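Local coordinates for DNA replication protein DnaC (Aquifex aeolicus, PDB 3ECC), which probably uses ATP binding to load the replicative helicase at the start of DNA replication, as bacterial helicase loaders of the AAA+ class do, at residues A7-Y12 / L24-F29. Sequence-based numbering, arbitrary orientation.
Sequences ANLDTY and LTIRVF. With ADP (adenosine-5'-diphosphate), chain B.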
ATOM      1  N   ALA A   7      10.369 -12.213   4.069  1.00 57.14           N
ATOM      2  CA  ALA A   7       9.778 -11.078   4.772  1.00 58.08           C
ATOM      3  C   ALA A   7       8.648 -11.512   5.698  1.00 58.86           C
ATOM      4  O   ALA A   7       7.481 -11.553   5.303  1.00 58.97           O
ATOM      5  CB  ALA A   7       9.296 -10.024   3.792  1.00 57.98           C
ATOM      6  N   ASN A   8       9.021 -11.863   6.924  1.00 59.92           N
ATOM      7  CA  ASN A   8       8.078 -12.195   7.976  1.00 60.96           C
ATOM      8  C   ASN A   8       8.104 -11.124   9.050  1.00 61.83           C
ATOM      9  O   ASN A   8       9.111 -10.430   9.221  1.00 61.79           O
ATOM     10  CB  ASN A   8       8.453 -13.527   8.617  1.00 60.95           C
ATOM     11  CG  ASN A   8       8.257 -14.692   7.687  1.00 61.47           C
ATOM     12  OD1 ASN A   8       7.240 -15.388   7.759  1.00 62.55           O
ATOM     13  ND2 ASN A   8       9.226 -14.922   6.803  1.00 60.33           N
ATOM     14  N   LEU A   9       7.004 -10.998   9.787  1.00 62.83           N
ATOM     15  CA  LEU A   9       6.989 -10.144  10.969  1.00 63.70           C
ATOM     16  C   LEU A   9       7.915 -10.718  12.034  1.00 64.49           C
ATOM     17  O   LEU A   9       8.040 -10.171  13.128  1.00 64.82           O
ATOM     18  CB  LEU A   9       5.571  -9.993  11.524  1.00 63.60           C
ATOM     19  CG  LEU A   9       4.636  -8.973  10.861  1.00 63.01           C
ATOM     20  CD1 LEU A   9       3.330  -8.933  11.622  1.00 62.58           C
ATOM     21  CD2 LEU A   9       5.259  -7.585  10.783  1.00 60.85           C
ATOM     22  N   ASP A  10       8.574 -11.818  11.686  1.00 65.41           N
ATOM     23  CA  ASP A  10       9.475 -12.515  12.595  1.00 66.12           C
ATOM     24  C   ASP A  10      10.936 -12.276  12.207  1.00 65.98           C
ATOM     25  O   ASP A  10      11.767 -11.923  13.046  1.00 65.82           O
ATOM     26  CB  ASP A  10       9.157 -14.003  12.578  1.00 66.49           C
ATOM     27  CG  ASP A  10       9.556 -14.686  13.851  1.00 68.43           C
ATOM     28  OD1 ASP A  10      10.778 -14.791  14.106  1.00 69.92           O
ATOM     29  OD2 ASP A  10       8.644 -15.123  14.597  1.00 70.83           O
ATOM     30  N   THR A  11      11.231 -12.468  10.924  1.00 66.04           N
ATOM     31  CA  THR A  11      12.511 -12.088  10.332  1.00 65.79           C
ATOM     32  C   THR A  11      12.800 -10.592  10.531  1.00 65.44           C
ATOM     33  O   THR A  11      13.928 -10.126  10.316  1.00 65.58           O
ATOM     34  CB  THR A  11      12.518 -12.401   8.815  1.00 65.82           C
ATOM     35  OG1 THR A  11      12.233 -13.791   8.612  1.00 66.02           O
ATOM     36  CG2 THR A  11      13.870 -12.064   8.188  1.00 66.22           C
ATOM     37  N   TYR A  12      11.775  -9.846  10.944  1.00 64.88           N
ATOM     38  CA  TYR A  12      11.911  -8.408  11.135  1.00 63.98           C
ATOM     39  C   TYR A  12      12.484  -8.029  12.497  1.00 63.61           C
ATOM     40  O   TYR A  12      11.887  -8.294  13.549  1.00 63.51           O
ATOM     41  CB  TYR A  12      10.593  -7.673  10.883  1.00 63.71           C
ATOM     42  CG  TYR A  12      10.806  -6.224  10.537  1.00 63.12           C
ATOM     43  CD1 TYR A  12      10.999  -5.829   9.222  1.00 62.62           C
ATOM     44  CD2 TYR A  12      10.850  -5.249  11.528  1.00 62.93           C
ATOM     45  CE1 TYR A  12      11.221  -4.502   8.894  1.00 62.58           C
ATOM     46  CE2 TYR A  12      11.061  -3.915  11.208  1.00 62.73           C
ATOM     47  CZ  TYR A  12      11.238  -3.548   9.890  1.00 62.59           C
ATOM     48  OH  TYR A  12      11.456  -2.228   9.570  1.00 63.24           O
ATOM     49  N   LEU A  24       4.831  -2.907  16.097  1.00 49.31           N
ATOM     50  CA  LEU A  24       3.801  -3.074  17.125  1.00 49.19           C
ATOM     51  C   LEU A  24       2.425  -2.660  16.598  1.00 48.85           C
ATOM     52  O   LEU A  24       1.421  -3.305  16.895  1.00 48.93           O
ATOM     53  CB  LEU A  24       4.159  -2.295  18.404  1.00 49.08           C
ATOM     54  CG  LEU A  24       5.446  -2.716  19.144  1.00 49.47           C
ATOM     55  CD1 LEU A  24       5.823  -1.718  20.228  1.00 48.97           C
ATOM     56  CD2 LEU A  24       5.369  -4.140  19.718  1.00 49.18           C
ATOM     57  N   THR A  25       2.394  -1.603  15.792  1.00 48.36           N
ATOM     58  CA  THR A  25       1.154  -1.158  15.170  1.00 48.26           C
ATOM     59  C   THR A  25       0.638  -2.156  14.126  1.00 48.25           C
ATOM     60  O   THR A  25      -0.572  -2.292  13.942  1.00 48.55           O
ATOM     61  CB  THR A  25       1.297   0.234  14.534  1.00 48.24           C
ATOM     62  OG1 THR A  25       1.782   1.162  15.511  1.00 49.00           O
ATOM     63  CG2 THR A  25      -0.046   0.718  14.024  1.00 47.96           C
ATOM     64  N   ILE A  26       1.551  -2.862  13.460  1.00 48.14           N
ATOM     65  CA  ILE A  26       1.158  -3.883  12.484  1.00 47.99           C
ATOM     66  C   ILE A  26       0.578  -5.105  13.185  1.00 48.33           C
ATOM     67  O   ILE A  26      -0.470  -5.618  12.784  1.00 48.24           O
ATOM     68  CB  ILE A  26       2.341  -4.333  11.590  1.00 47.88           C
ATOM     69  CG1 ILE A  26       2.832  -3.180  10.718  1.00 47.55           C
ATOM     70  CG2 ILE A  26       1.938  -5.524  10.725  1.00 47.10           C
ATOM     71  CD1 ILE A  26       4.229  -3.390  10.170  1.00 47.81           C
ATOM     72  N   ARG A  27       1.266  -5.561  14.232  1.00 48.61           N
ATOM     73  CA  ARG A  27       0.847  -6.744  14.991  1.00 49.07           C
ATOM     74  C   ARG A  27      -0.554  -6.572  15.602  1.00 48.99           C
ATOM     75  O   ARG A  27      -1.384  -7.486  15.534  1.00 49.05           O
ATOM     76  CB  ARG A  27       1.891  -7.116  16.065  1.00 49.25           C
ATOM     77  CG  ARG A  27       3.177  -7.745  15.498  1.00 50.11           C
ATOM     78  CD  ARG A  27       3.908  -8.616  16.514  1.00 51.95           C
ATOM     79  NE  ARG A  27       5.068  -9.306  15.934  1.00 53.58           N
ATOM     80  CZ  ARG A  27       5.017 -10.470  15.279  1.00 54.50           C
ATOM     81  NH1 ARG A  27       3.859 -11.098  15.103  1.00 54.00           N
ATOM     82  NH2 ARG A  27       6.130 -11.004  14.790  1.00 55.15           N
ATOM     83  N   VAL A  28      -0.815  -5.390  16.159  1.00 48.83           N
ATOM     84  CA  VAL A  28      -2.149  -5.034  16.629  1.00 48.71           C
ATOM     85  C   VAL A  28      -3.141  -5.077  15.474  1.00 49.17           C
ATOM     86  O   VAL A  28      -4.227  -5.638  15.606  1.00 49.34           O
ATOM     87  CB  VAL A  28      -2.166  -3.632  17.264  1.00 48.49           C
ATOM     88  CG1 VAL A  28      -3.589  -3.168  17.492  1.00 48.30           C
ATOM     89  CG2 VAL A  28      -1.394  -3.628  18.561  1.00 48.07           C
ATOM     90  N   PHE A  29      -2.750  -4.493  14.338  1.00 49.81           N
ATOM     91  CA  PHE A  29      -3.595  -4.428  13.136  1.00 50.20           C
ATOM     92  C   PHE A  29      -3.982  -5.827  12.648  1.00 50.88           C
ATOM     93  O   PHE A  29      -5.168  -6.149  12.547  1.00 50.99           O
ATOM     94  CB  PHE A  29      -2.879  -3.636  12.016  1.00 49.99           C
ATOM     95  CG  PHE A  29      -3.659  -3.560  10.724  1.00 48.86           C
ATOM     96  CD1 PHE A  29      -4.567  -2.530  10.501  1.00 47.78           C
ATOM     97  CD2 PHE A  29      -3.492  -4.523   9.739  1.00 47.78           C
ATOM     98  CE1 PHE A  29      -5.297  -2.469   9.321  1.00 47.41           C
ATOM     99  CE2 PHE A  29      -4.218  -4.464   8.550  1.00 47.58           C
ATOM    100  CZ  PHE A  29      -5.117  -3.436   8.342  1.00 47.14           C
TER
HETATM  101  PB  ADP B 500      11.634   0.146   0.796  1.00 46.67           P
HETATM  102  O1B ADP B 500      10.466  -0.711   0.342  1.00 45.44           O
HETATM  103  O2B ADP B 500      11.261   1.224   1.779  1.00 47.64           O
HETATM  104  O3B ADP B 500      12.514   0.623  -0.326  1.00 47.61           O
HETATM  105  PA  ADP B 500      12.647  -2.438   1.266  1.00 45.84           P
HETATM  106  O1A ADP B 500      11.494  -3.138   1.941  1.00 46.05           O
HETATM  107  O2A ADP B 500      12.644  -2.768  -0.218  1.00 44.34           O
HETATM  108  O3A ADP B 500      12.583  -0.855   1.596  1.00 44.87           O
HETATM  109  O5' ADP B 500      14.047  -2.838   1.952  1.00 46.41           O
HETATM  110  C5' ADP B 500      15.239  -3.071   1.209  1.00 47.74           C
HETATM  111  C4' ADP B 500      15.847  -4.404   1.626  1.00 47.82           C
HETATM  112  O4' ADP B 500      16.201  -4.347   3.008  1.00 48.40           O
HETATM  113  C3' ADP B 500      14.850  -5.535   1.480  1.00 48.47           C
HETATM  114  O3' ADP B 500      15.497  -6.613   0.823  1.00 50.72           O
HETATM  115  C2' ADP B 500      14.440  -5.902   2.898  1.00 48.02           C
HETATM  116  O2' ADP B 500      14.308  -7.303   3.043  1.00 49.74           O
HETATM  117  C1' ADP B 500      15.584  -5.407   3.746  1.00 47.53           C
HETATM  118  N9  ADP B 500      15.162  -4.916   5.087  1.00 47.16           N
HETATM  119  C8  ADP B 500      14.673  -3.694   5.388  1.00 46.52           C
HETATM  120  N7  ADP B 500      14.423  -3.581   6.721  1.00 45.55           N
HETATM  121  C5  ADP B 500      14.773  -4.738   7.297  1.00 46.91           C
HETATM  122  C6  ADP B 500      14.774  -5.305   8.673  1.00 47.16           C
HETATM  123  N6  ADP B 500      14.355  -4.594   9.747  1.00 46.07           N
HETATM  124  N1  ADP B 500      15.222  -6.558   8.834  1.00 47.92           N
HETATM  125  C2  ADP B 500      15.664  -7.297   7.796  1.00 47.88           C
HETATM  126  N3  ADP B 500      15.691  -6.848   6.527  1.00 48.03           N
HETATM  127  C4  ADP B 500      15.268  -5.611   6.222  1.00 47.53           C
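Leu-9 reaches from the loop 7-12 to the flank of the helical segment 24-29, where it meets Ile-26 and Arg-27. Its CG lies beside the backbone N and anti to the carbonyl carbon (chi1 -81°), and the isobutyl fork crosses Ile-26 at a slant, with CD1 3.8 Å from Ile-26 CG2 and CD2 almost as near to the same methyl. Arg-27 runs past Leu-9 in the opposite direction. Its chain, extended from CG to NE, brings the guanidinium to the backbone of Leu-9, and one face of that group is covered near its rim by Leu-9 CB, 3.5 Å from Arg-27 NH2. The same NH2 comes within 2.7 Å of the carbonyl O of Leu-9. Asp-10 OD2 stands 4.8 Å from Arg-27 NH2, a separation at which the opposite charges probably attract only loosely.

Beyond Leu-9 the loop delivers Tyr-12 to the nucleotide. The ADP amino nitrogen N6 sits over one face of the phenol, offset toward the rim and 3.2 Å from Tyr-12 CE1, while His-53 also meets the ring. A serine in place of Tyr-12 would probably deprive the adenine amino group of this aromatic cover and take away the ring that His-53 meets here.

The loop thus links the adenine pocket to helix 17-31. Leu-9 also touches Leu-23 of that helix and Ala-61 of helix 51-65, which begins with Lys-51 and Thr-52 of the P-loop, whereas Ile-26 touches Thr-58 of helix 51-65 and packs on Leu-41 and Phe-43 of strand 40-45.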